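Local coordinates for protein signal recognition particle receptor FtsY (Sulfolobus acidocaldarius, PDB 5L3S) that serves as the docking protein for the signal recognition particle, joining a helical bundle domain to a P-loop domain of the SRP54 type, at residues I47-D50 against L51-L55; I71-L74 against K75-T79; H196-S199 against D200-E203; G226-A229 against L230-R234. All blocks are in the same frame, centred on the assembly; numbering follows the deposited sequence.

All four contacts are local, made by residues a few positions apart along helices or, in contact 3, at a helix start, but their settings differ. Contacts 1 and 2 belong to neighbouring helices, 41-55 and 66-85, and touch one another where Ile-47 packs on Leu-74; each has an apolar inner side and a polar outer one. Contacts 3 and 4 lie in the GTPase domain with centres about 16 Å apart and meet through His-196, which rests against Gln-232. Contact 3 is partly buried and works by a carboxylate capping a helix, whereas contact 4 is largely buried and bonds a carboxylate to an amide. Both of these also reach the chain of another protein; contacts 1 and 2 do not.

Contact 1 (I47-D50 against L51-L55)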
# COMPACT_ATOMS: atom_id res chain seq x y z
N ILE B 47 -17.04 -16.05 4.83
CA ILE B 47 -16.30 -17.11 5.50
C ILE B 47 -16.93 -17.49 6.84
O ILE B 47 -17.03 -18.67 7.19
CB ILE B 47 -14.82 -16.70 5.69
CG1 ILE B 47 -14.08 -16.87 4.36
CG2 ILE B 47 -14.15 -17.53 6.77
CD1 ILE B 47 -12.67 -16.36 4.40
N LEU B 48 -17.39 -16.48 7.57
CA LEU B 48 -18.00 -16.74 8.87
C LEU B 48 -19.41 -17.32 8.73
O LEU B 48 -19.87 -18.08 9.59
CB LEU B 48 -18.02 -15.46 9.70
CG LEU B 48 -16.63 -15.00 10.13
CD1 LEU B 48 -16.76 -13.75 10.96
CD2 LEU B 48 -15.90 -16.09 10.90
N GLU B 49 -20.10 -16.95 7.66
CA GLU B 49 -21.40 -17.55 7.36
C GLU B 49 -21.21 -19.01 6.99
O GLU B 49 -22.02 -19.86 7.38
CB GLU B 49 -22.12 -16.81 6.23
CG GLU B 49 -22.75 -15.49 6.64
CD GLU B 49 -23.86 -15.66 7.66
OE1 GLU B 49 -24.73 -16.53 7.46
OE2 GLU B 49 -23.84 -14.94 8.68
N ASP B 50 -20.14 -19.30 6.25
CA ASP B 50 -19.79 -20.69 5.91
C ASP B 50 -19.55 -21.47 7.20
O ASP B 50 -20.02 -22.59 7.37
CB ASP B 50 -18.51 -20.74 5.06
CG ASP B 50 -18.73 -20.33 3.61
OD1 ASP B 50 -19.90 -20.26 3.18
OD2 ASP B 50 -17.72 -20.08 2.90
N LEU B 51 -18.80 -20.85 8.10
CA LEU B 51 -18.41 -21.45 9.37
C LEU B 51 -19.63 -21.79 10.23
O LEU B 51 -19.78 -22.92 10.69
CB LEU B 51 -17.46 -20.49 10.10
CG LEU B 51 -16.96 -20.93 11.48
CD1 LEU B 51 -16.23 -22.27 11.39
CD2 LEU B 51 -16.08 -19.84 12.10
N LYS B 52 -20.50 -20.81 10.43
CA LYS B 52 -21.74 -21.02 11.18
C LYS B 52 -22.58 -22.17 10.60
O LYS B 52 -23.05 -23.05 11.33
CB LYS B 52 -22.56 -19.73 11.21
CG LYS B 52 -23.96 -19.90 11.79
CD LYS B 52 -24.73 -18.59 11.75
CE LYS B 52 -24.02 -17.50 12.53
NZ LYS B 52 -24.89 -16.30 12.72
N ASN B 53 -22.75 -22.16 9.28
CA ASN B 53 -23.54 -23.18 8.62
C ASN B 53 -22.94 -24.58 8.71
O ASN B 53 -23.67 -25.57 8.78
CB ASN B 53 -23.78 -22.82 7.17
CG ASN B 53 -24.71 -21.65 7.02
OD1 ASN B 53 -25.68 -21.53 7.76
ND2 ASN B 53 -24.42 -20.77 6.07
N ASN B 54 -21.62 -24.66 8.70
CA ASN B 54 -20.97 -25.95 8.86
C ASN B 54 -21.18 -26.50 10.26
O ASN B 54 -21.20 -27.71 10.46
CB ASN B 54 -19.48 -25.85 8.57
CG ASN B 54 -18.78 -27.19 8.66
OD1 ASN B 54 -18.33 -27.60 9.73
ND2 ASN B 54 -18.69 -27.88 7.54
N LEU B 55 -21.34 -25.62 11.24
CA LEU B 55 -21.37 -26.07 12.64
C LEU B 55 -22.77 -26.23 13.24
O LEU B 55 -22.95 -27.05 14.14
CB LEU B 55 -20.50 -25.17 13.52
CG LEU B 55 -19.00 -25.28 13.21
CD1 LEU B 55 -18.20 -24.23 13.95
CD2 LEU B 55 -18.50 -26.68 13.57
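Leu-48 and Leu-51 supply the apolar part of this stretch of helix 41-55. Their side chains run side by side in the same direction, and the touch is made by one branch of each, Leu-48 CD2 lying 3.9 Å from Leu-51 CD2. The first torsions differ: Leu-48 has CG beside its backbone N (chi1 -68°), while in Leu-51 CG lies anti to its own (chi1 178°), and with the two chains running the same way one CD2 methyl of each meets the other. Beyond this pair, Leu-48 packs on Ile-27 and Leu-34 of helix 20-36, and Leu-51 on Val-70 of helix 66-85, which places the leucine pair inside the helical bundle.

The backbone bonds are regular i to i+4 links. Lys-52 N donates to Leu-48 O at 2.9 Å, Asn-53 N to Glu-49 O at 3.1 Å and Asn-54 N to Asp-50 O at 2.9 Å. Asn-53 ND2 also lies 2.9 Å from Glu-49 O, but the poor angle excludes a hydrogen bond there.

Charged groups occupy the other sides. Glu-49 OE2 stands 4.4 Å from Lys-52 NZ, beyond salt-bridge range, although the opposite charges probably still attract. The lysine chain, bent at its third torsion, has its stronger partner in Glu-20, with which NZ forms a salt bridge. Asp-50 OD2 is hydrogen-bonded to the hydroxyl of Tyr-264.

The chemistry thus divides the helix lengthwise: leucines join it to the other bundle helices by packing, while Asp-50 and Lys-52 find their firm polar partners on residues distant in sequence.

Contact 2 (I71-L74 against K75-T79); sequences INTL and KKSIT
The peptide carbonyl of Leu-74 faces Ile-78 one turn later: Ile-78 N donates to Leu-74 O at 2.9 Å, and the same oxygen has CG1 of Ile-78 3.2 Å away. A second flat group, the peptide of Lys-75, is met on both faces. Thr-79 N and Thr-79 OG1 reach Lys-75 O from opposite sides of its plane, the hydroxyl as donor at 2.7 Å, so Lys-75 O accepts two bonds, one from each side. The carboxamide of Asn-72 comes merely alongside the next lysine, its OD1 4.3 Å from Lys-75 CD.

These residues sit on helix 66-85, which packs beside helix 41-55 in the helical bundle and also meets Phe-295 of helix 287-295, a residue touched by both Leu-74 and Lys-75.

Apolar contacts run along the same helix. Leu-74 and Ile-78 lie aslant to each other, CG of the leucine meeting CD1 of the isoleucine at 3.9 Å. Ile-71 and Lys-75 instead lie side by side: the methyl CG2 touches CE at 3.7 Å, because the lysine has CG beside its backbone N (chi1 -68°) and continues extended, its aliphatic chain running back over the preceding turn. Close to the start of that chain, CG lies 3.3 Å from Ile-71 O. Thr-73 points its hydroxyl back to Ile-69 O, to which OG1 is hydrogen-bonded.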
# COMPACT_ATOMS: atom_id res chain seq x y z
N ILE B 71 -12.93 -22.13 16.57
CA ILE B 71 -11.65 -21.56 16.15
C ILE B 71 -10.86 -22.57 15.33
O ILE B 71 -10.30 -22.24 14.28
CB ILE B 71 -10.83 -21.07 17.36
CG1 ILE B 71 -11.51 -19.86 18.00
CG2 ILE B 71 -9.42 -20.72 16.94
CD1 ILE B 71 -10.92 -19.45 19.34
N ASN B 72 -10.82 -23.82 15.79
CA ASN B 72 -10.09 -24.85 15.06
C ASN B 72 -10.74 -25.19 13.73
O ASN B 72 -10.04 -25.45 12.75
CB ASN B 72 -9.92 -26.11 15.92
CG ASN B 72 -8.85 -25.95 16.96
OD1 ASN B 72 -8.06 -25.00 16.90
ND2 ASN B 72 -8.81 -26.86 17.92
N THR B 73 -12.07 -25.20 13.68
CA THR B 73 -12.78 -25.43 12.43
C THR B 73 -12.43 -24.32 11.42
O THR B 73 -12.21 -24.59 10.24
CB THR B 73 -14.31 -25.50 12.64
OG1 THR B 73 -14.60 -26.51 13.61
CG2 THR B 73 -15.02 -25.85 11.35
N LEU B 74 -12.35 -23.08 11.90
CA LEU B 74 -11.97 -21.97 11.02
C LEU B 74 -10.52 -22.06 10.53
O LEU B 74 -10.25 -21.82 9.35
CB LEU B 74 -12.21 -20.62 11.70
CG LEU B 74 -11.86 -19.41 10.82
CD1 LEU B 74 -12.70 -19.43 9.56
CD2 LEU B 74 -12.04 -18.08 11.57
N LYS B 75 -9.60 -22.38 11.43
CA LYS B 75 -8.19 -22.51 11.04
C LYS B 75 -8.04 -23.61 10.00
O LYS B 75 -7.28 -23.47 9.05
CB LYS B 75 -7.32 -22.85 12.25
CG LYS B 75 -7.19 -21.74 13.28
CD LYS B 75 -6.16 -22.16 14.33
CE LYS B 75 -6.10 -21.17 15.48
NZ LYS B 75 -5.07 -21.59 16.47
N LYS B 76 -8.77 -24.70 10.20
CA LYS B 76 -8.75 -25.83 9.28
C LYS B 76 -9.37 -25.47 7.93
O LYS B 76 -8.86 -25.86 6.88
CB LYS B 76 -9.45 -27.03 9.92
CG LYS B 76 -9.73 -28.19 8.97
CD LYS B 76 -8.46 -28.81 8.41
CE LYS B 76 -8.77 -30.06 7.59
NZ LYS B 76 -7.57 -30.64 6.93
N SER B 77 -10.46 -24.70 7.94
CA SER B 77 -11.09 -24.28 6.68
C SER B 77 -10.21 -23.30 5.89
O SER B 77 -10.11 -23.39 4.67
CB SER B 77 -12.47 -23.66 6.91
OG SER B 77 -13.39 -24.64 7.39
N ILE B 78 -9.59 -22.36 6.59
CA ILE B 78 -8.68 -21.43 5.95
C ILE B 78 -7.49 -22.18 5.35
O ILE B 78 -7.08 -21.91 4.21
CB ILE B 78 -8.21 -20.33 6.93
CG1 ILE B 78 -9.40 -19.48 7.38
CG2 ILE B 78 -7.15 -19.43 6.27
CD1 ILE B 78 -9.03 -18.38 8.36
N THR B 79 -6.96 -23.15 6.09
CA THR B 79 -5.82 -23.93 5.61
C THR B 79 -6.17 -24.70 4.33
O THR B 79 -5.38 -24.76 3.40
CB THR B 79 -5.28 -24.92 6.69
OG1 THR B 79 -4.93 -24.19 7.87
CG2 THR B 79 -4.05 -25.65 6.18

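Contact 3 (H196-S199 against D200-E203)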
# COMPACT_ATOMS: atom_id res chain seq x y z
N HIS B 196 -5.28 0.02 -12.10
CA HIS B 196 -6.10 -0.99 -12.75
C HIS B 196 -7.27 -0.38 -13.53
O HIS B 196 -7.83 -1.02 -14.41
CB HIS B 196 -6.59 -2.01 -11.71
CG HIS B 196 -7.15 -1.38 -10.46
ND1 HIS B 196 -6.38 -0.61 -9.61
CD2 HIS B 196 -8.39 -1.43 -9.92
CE1 HIS B 196 -7.14 -0.21 -8.60
NE2 HIS B 196 -8.36 -0.68 -8.77
N ILE B 197 -7.64 0.87 -13.22
CA ILE B 197 -8.73 1.55 -13.92
C ILE B 197 -8.24 2.55 -14.97
O ILE B 197 -9.03 3.28 -15.56
CB ILE B 197 -9.67 2.30 -12.93
CG1 ILE B 197 -8.88 3.25 -12.04
CG2 ILE B 197 -10.48 1.29 -12.10
CD1 ILE B 197 -9.74 4.15 -11.18
N ASP B 198 -6.94 2.58 -15.21
CA ASP B 198 -6.37 3.46 -16.23
C ASP B 198 -6.39 2.71 -17.56
O ASP B 198 -5.52 1.88 -17.82
CB ASP B 198 -4.94 3.84 -15.83
CG ASP B 198 -4.32 4.87 -16.76
OD1 ASP B 198 -4.68 4.93 -17.95
OD2 ASP B 198 -3.47 5.63 -16.27
N SER B 199 -7.38 2.99 -18.39
CA SER B 199 -7.56 2.26 -19.65
C SER B 199 -6.36 2.34 -20.59
O SER B 199 -5.99 1.34 -21.20
CB SER B 199 -8.82 2.72 -20.38
OG SER B 199 -9.97 2.15 -19.78
N ASP B 200 -5.77 3.52 -20.72
CA ASP B 200 -4.64 3.72 -21.62
C ASP B 200 -3.44 2.90 -21.17
O ASP B 200 -2.79 2.25 -21.99
CB ASP B 200 -4.25 5.20 -21.70
CG ASP B 200 -5.26 6.04 -22.46
OD1 ASP B 200 -6.05 5.47 -23.25
OD2 ASP B 200 -5.26 7.28 -22.27
N LEU B 201 -3.13 2.93 -19.87
CA LEU B 201 -1.98 2.19 -19.37
C LEU B 201 -2.23 0.68 -19.31
O LEU B 201 -1.30 -0.12 -19.50
CB LEU B 201 -1.51 2.72 -18.01
CG LEU B 201 -0.82 4.10 -18.00
CD1 LEU B 201 -0.14 4.34 -16.66
CD2 LEU B 201 0.19 4.29 -19.17
N VAL B 202 -3.48 0.28 -19.06
CA VAL B 202 -3.85 -1.13 -19.15
C VAL B 202 -3.63 -1.62 -20.58
O VAL B 202 -3.12 -2.72 -20.81
CB VAL B 202 -5.31 -1.39 -18.71
CG1 VAL B 202 -5.80 -2.74 -19.21
CG2 VAL B 202 -5.43 -1.31 -17.20
N GLU B 203 -4.01 -0.80 -21.55
CA GLU B 203 -3.74 -1.12 -22.95
C GLU B 203 -2.23 -1.21 -23.23
O GLU B 203 -1.78 -2.12 -23.93
CB GLU B 203 -4.42 -0.13 -23.89
CG GLU B 203 -4.11 -0.34 -25.37
CD GLU B 203 -4.45 -1.75 -25.85
OE1 GLU B 203 -5.43 -2.34 -25.35
OE2 GLU B 203 -3.74 -2.25 -26.75
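Asp-198 caps helix 199-212 from the N-cap position, its OD1 accepting the backbone N-H of Leu-201 at 3.2 Å. The bond is nearly straight at the hydrogen, 170°, yet the donor approaches from above the carboxylate, 66° out of its plane. Placing CG anti to the backbone N (chi1 -173°) brings the carboxylate over the N-H of Leu-201 at the start of the helix. The second oxygen meets carbon instead: OD2 lies 3.5 Å from Leu-201 CG, the two side chains crossing at a slant.

Backbone bonds continue the turn behind the cap. Val-202 N donates to Asp-198 O at 2.9 Å, so this one residue holds amides with both its side chain and its carbonyl. Glu-203 N donates to Ser-199 O at 2.9 Å. Val-202 also turns a methyl towards the loop, CG2 lying 3.7 Å from His-196 O and 3.3 Å from Asp-198 O.

Further out, Arg-194 NH1 bonds to Leu-201 O, Glu-203 forms a salt bridge with Arg-210 on the same helix, and His-196 NE2 hydrogen-bonds to a polar side chain in the chain of another protein. The side chain of Asp-198 is about 7 Å from a bound phosphoaminophosphonic acid-guanylate ester.

The whole segment leads from strand 186-191 into helix 199-212, with His-196 reaching across to helix 228-239, where its ring meets His-235 edge-to-face.

Contact 4 (G226-A229 against L230-R234); sequences GSDA and LEQAR
In the first turns of helix 228-239, Asp-228 and Gln-232 join side chains one turn apart. Gln-232 NE2 donates to Asp-228 OD2 at 3.2 Å, almost straight at 174°. The donor reaches the oxygen on its anti side, 30° out of the carboxylate plane, whereas the acceptor lies in the plane of the amide; the two flat groups are turned 66° against each other. The glutamine, extended beyond CG, crosses the aspartate at about a right angle and lays its own CG 3.2 Å from Asp-228 O. That carbonyl takes Gln-232 N at 2.8 Å, so the same residue pair is bonded by backbone and side chains.

The helix links strands 216-222 and 244-248 in a beta-alpha-beta unit of the P-loop fold. Ala-233 packs on Leu-219 and Leu-221 of the first strand, and its N donates to Ala-229 O at 3.0 Å.

The leading turn is looser. Ser-227 O receives only weak bonds from Leu-230 N at 3.3 Å and Glu-231 N at 3.5 Å, and a water donates to Gly-226 O at 3.1 Å. The other carboxylate oxygen, Asp-228 OD1, hydrogen-bonds to a polar side chain in the chain of another protein, and Ser-227 OG to an acidic one.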
# COMPACT_ATOMS: atom_id res chain seq x y z
N GLY B 226 -5.49 -2.17 2.34
CA GLY B 226 -6.73 -2.73 2.86
C GLY B 226 -7.56 -3.33 1.74
O GLY B 226 -7.03 -3.99 0.85
N SER B 227 -8.86 -3.07 1.79
CA SER B 227 -9.81 -3.64 0.83
C SER B 227 -9.51 -3.36 -0.64
O SER B 227 -9.96 -4.09 -1.52
CB SER B 227 -11.24 -3.17 1.17
OG SER B 227 -11.36 -1.77 1.02
N ASP B 228 -8.74 -2.31 -0.93
CA ASP B 228 -8.45 -2.00 -2.33
C ASP B 228 -7.55 -3.03 -3.00
O ASP B 228 -7.54 -3.14 -4.22
CB ASP B 228 -7.83 -0.61 -2.51
CG ASP B 228 -7.99 -0.09 -3.94
OD1 ASP B 228 -9.15 0.05 -4.38
OD2 ASP B 228 -6.97 0.16 -4.62
N ALA B 229 -6.79 -3.77 -2.21
CA ALA B 229 -5.92 -4.80 -2.78
C ALA B 229 -6.73 -5.88 -3.52
O ALA B 229 -6.35 -6.35 -4.60
CB ALA B 229 -5.03 -5.41 -1.70
N LEU B 230 -7.86 -6.28 -2.92
CA LEU B 230 -8.75 -7.22 -3.57
C LEU B 230 -9.36 -6.60 -4.83
O LEU B 230 -9.52 -7.27 -5.85
CB LEU B 230 -9.85 -7.71 -2.61
CG LEU B 230 -10.83 -8.73 -3.20
CD1 LEU B 230 -10.10 -10.00 -3.68
CD2 LEU B 230 -11.97 -9.10 -2.22
N GLU B 231 -9.70 -5.32 -4.76
CA GLU B 231 -10.22 -4.63 -5.93
C GLU B 231 -9.19 -4.56 -7.07
O GLU B 231 -9.53 -4.77 -8.23
CB GLU B 231 -10.72 -3.22 -5.57
CG GLU B 231 -11.40 -2.50 -6.72
CD GLU B 231 -12.82 -2.98 -6.96
OE1 GLU B 231 -13.30 -3.85 -6.19
OE2 GLU B 231 -13.45 -2.48 -7.92
N GLN B 232 -7.94 -4.26 -6.72
CA GLN B 232 -6.84 -4.33 -7.70
C GLN B 232 -6.73 -5.72 -8.34
O GLN B 232 -6.64 -5.87 -9.56
CB GLN B 232 -5.50 -3.99 -7.03
CG GLN B 232 -5.36 -2.55 -6.54
CD GLN B 232 -4.15 -2.37 -5.63
OE1 GLN B 232 -3.15 -3.08 -5.76
NE2 GLN B 232 -4.25 -1.43 -4.71
N ALA B 233 -6.74 -6.74 -7.51
CA ALA B 233 -6.66 -8.12 -7.99
C ALA B 233 -7.81 -8.50 -8.91
O ALA B 233 -7.59 -9.18 -9.91
CB ALA B 233 -6.58 -9.07 -6.82
N ARG B 234 -9.04 -8.08 -8.58
CA ARG B 234 -10.22 -8.41 -9.39
C ARG B 234 -10.17 -7.75 -10.77
O ARG B 234 -10.40 -8.39 -11.79
CB ARG B 234 -11.51 -7.93 -8.72
CG ARG B 234 -12.00 -8.76 -7.56
CD ARG B 234 -13.34 -8.22 -7.11
NE ARG B 234 -13.84 -8.87 -5.90
CZ ARG B 234 -14.45 -10.04 -5.87
NH1 ARG B 234 -14.65 -10.73 -6.99
NH2 ARG B 234 -14.88 -10.53 -4.71
O HOH W 1 -8.29 -6.80 0.37